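Local coordinates for DNA replication licensing factor MCM related protein (Thermoplasma acidophilum, PDB 4ME3) that probably serves as the DNA-binding N-terminal part of an archaeal MCM replicative helicase, an ATP-driven enzyme thought to unwind DNA, and carries a zinc site, at residues A[28-31]-A[32-35]. Residues are numbered along the deposited sequence; the frame is centred on the assembly and turned at random.
Sequences YGYS and DEIN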
ATOM      1  N   TYR A  28      19.909  11.625   4.345  1.00 13.71           N
ATOM      2  CA  TYR A  28      19.868  10.797   5.547  1.00 12.89           C
ATOM      3  C   TYR A  28      20.443   9.394   5.363  1.00 14.68           C
ATOM      4  O   TYR A  28      20.303   8.539   6.239  1.00 16.43           O
ATOM      5  CB  TYR A  28      18.448  10.768   6.118  1.00 13.97           C
ATOM      6  CG  TYR A  28      18.159  12.043   6.868  1.00 13.99           C
ATOM      7  CD1 TYR A  28      17.752  13.188   6.198  1.00 13.94           C
ATOM      8  CD2 TYR A  28      18.356  12.122   8.239  1.00 17.06           C
ATOM      9  CE1 TYR A  28      17.520  14.360   6.872  1.00 16.13           C
ATOM     10  CE2 TYR A  28      18.125  13.296   8.922  1.00 15.41           C
ATOM     11  CZ  TYR A  28      17.709  14.410   8.234  1.00 15.88           C
ATOM     12  OH  TYR A  28      17.480  15.583   8.909  1.00 19.10           O
ATOM     13  N   GLY A  29      21.111   9.175   4.232  1.00 15.48           N
ATOM     14  CA  GLY A  29      21.941   7.999   4.046  1.00 20.61           C
ATOM     15  C   GLY A  29      21.200   6.734   3.668  1.00 18.92           C
ATOM     16  O   GLY A  29      21.677   5.630   3.934  1.00 21.34           O
ATOM     17  N   TYR A  30      20.038   6.882   3.043  1.00 16.79           N
ATOM     18  CA  TYR A  30      19.239   5.725   2.651  1.00 16.43           C
ATOM     19  C   TYR A  30      19.717   5.118   1.332  1.00 21.29           C
ATOM     20  O   TYR A  30      19.400   3.974   1.018  1.00 18.06           O
ATOM     21  CB  TYR A  30      17.758   6.102   2.565  1.00 15.76           C
ATOM     22  CG  TYR A  30      17.095   6.214   3.923  1.00 14.45           C
ATOM     23  CD1 TYR A  30      16.579   5.092   4.558  1.00 16.86           C
ATOM     24  CD2 TYR A  30      17.005   7.435   4.576  1.00 14.98           C
ATOM     25  CE1 TYR A  30      15.986   5.185   5.802  1.00 14.10           C
ATOM     26  CE2 TYR A  30      16.408   7.538   5.823  1.00 13.37           C
ATOM     27  CZ  TYR A  30      15.901   6.412   6.429  1.00 15.39           C
ATOM     28  OH  TYR A  30      15.316   6.518   7.671  1.00 16.61           O
ATOM     29  N   SER A  31      20.495   5.879   0.568  1.00 27.23           N
ATOM     30  CA  SER A  31      20.947   5.428  -0.746  1.00 24.48           C
ATOM     31  C   SER A  31      21.672   4.087  -0.688  1.00 24.19           C
ATOM     32  O   SER A  31      21.468   3.234  -1.553  1.00 26.20           O
ATOM     33  CB  SER A  31      21.851   6.483  -1.386  1.00 30.35           C
ATOM     34  OG  SER A  31      21.155   7.702  -1.568  1.00 33.62           O
ATOM     35  N   ASP A  32      22.518   3.898   0.322  1.00 23.81           N
ATOM     36  CA  ASP A  32      23.269   2.656   0.453  1.00 26.08           C
ATOM     37  C   ASP A  32      22.343   1.465   0.677  1.00 23.75           C
ATOM     38  O   ASP A  32      22.532   0.406   0.079  1.00 28.36           O
ATOM     39  CB  ASP A  32      24.292   2.744   1.588  1.00 35.22           C
ATOM     40  CG  ASP A  32      25.608   3.359   1.143  1.00 42.08           C
ATOM     41  OD1 ASP A  32      25.789   3.574  -0.075  1.00 40.31           O
ATOM     42  OD2 ASP A  32      26.468   3.615   2.011  1.00 39.53           O
ATOM     43  N   GLU A  33      21.346   1.635   1.540  1.00 26.46           N
ATOM     44  CA  GLU A  33      20.395   0.562   1.799  1.00 22.22           C
ATOM     45  C   GLU A  33      19.594   0.251   0.543  1.00 18.16           C
ATOM     46  O   GLU A  33      19.364  -0.915   0.214  1.00 21.90           O
ATOM     47  CB  GLU A  33      19.448   0.929   2.940  1.00 19.03           C
ATOM     48  CG  GLU A  33      18.450  -0.171   3.272  1.00 24.31           C
ATOM     49  CD  GLU A  33      17.713   0.077   4.572  1.00 26.85           C
ATOM     50  OE1 GLU A  33      17.760   1.217   5.080  1.00 24.94           O
ATOM     51  OE2 GLU A  33      17.087  -0.873   5.088  1.00 31.15           O
ATOM     52  N   ILE A  34      19.175   1.297  -0.161  1.00 14.24           N
ATOM     53  CA  ILE A  34      18.391   1.126  -1.376  1.00 16.76           C
ATOM     54  C   ILE A  34      19.190   0.362  -2.425  1.00 21.12           C
ATOM     55  O   ILE A  34      18.656  -0.507  -3.113  1.00 19.43           O
ATOM     56  CB  ILE A  34      17.930   2.477  -1.950  1.00 17.23           C
ATOM     57  CG1 ILE A  34      16.999   3.181  -0.955  1.00 16.07           C
ATOM     58  CG2 ILE A  34      17.211   2.267  -3.279  1.00 16.76           C
ATOM     59  CD1 ILE A  34      16.637   4.606  -1.334  1.00 18.87           C
ATOM     60  N   ASN A  35      20.475   0.675  -2.539  1.00 25.14           N
ATOM     61  CA  ASN A  35      21.332  -0.010  -3.498  1.00 26.77           C
ATOM     62  C   ASN A  35      21.560  -1.474  -3.127  1.00 26.72           C
ATOM     63  O   ASN A  35      21.798  -2.309  -4.000  1.00 32.56           O
ATOM     64  CB  ASN A  35      22.662   0.730  -3.649  1.00 30.02           C
ATOM     65  CG  ASN A  35      22.506   2.062  -4.365  1.00 36.44           C
ATOM     66  OD1 ASN A  35      21.735   2.178  -5.319  1.00 41.66           O
ATOM     67  ND2 ASN A  35      23.231   3.075  -3.903  1.00 46.05           N
TER
HETATM   68  O   HOH W   1      21.784   3.209   3.868  1.00 22.19           O
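Tyr30 CG lies anti to its own carbonyl carbon (chi1 -77°), whereas Glu33 CG is anti to the backbone nitrogen (chi1 -179°) and the chain stays extended beyond it; the two side chains lie side by side, pointing the same way. Ring and carboxylate planes are only 8° apart, and Glu33 OE1 approaches Tyr30 CD1 obliquely at 4.1 Å, a loose contact. The tyrosine hydroxyl is hydrogen-bonded to the backbone N of Ser50, at the end of strand 46-50, where Tyr30 touches Val49 and Glu33 touches Leu47.

Two i to i+4 backbone bonds join the segments. Ile34 N donates to Tyr30 O at 2.9 Å, nearly straight, and Asn35 N donates to Ser31 O at 2.9 Å along a more bent path, tilted out of the carbonyl plane. Ile34 CG1 sits 3.2 Å from Tyr30 O, while its CD1 lies 4.3 Å from Tyr30 CB. An alanine in place of Ile34 would keep the backbone bond but would probably leave a gap beside Tyr30, Leu47 and Phe25. Ser31 OG is hydrogen-bonded to Tyr84 OH of helix 69-84.

Gly29, with positive phi, is the C-prime residue of a Schellman motif that ends helix 14-27. One water accepts from Glu33 N at 2.8 Å; its leg to Gly29 O, at 2.4 Å, is unusually short, so a water bridge between the helices is doubtful. With the Tyr30 and Ser31 carbonyls satisfied one turn on, this corner of the MCM N-terminal domain is probably held mainly by main-chain bonding, with Tyr30 and Ile34 buried.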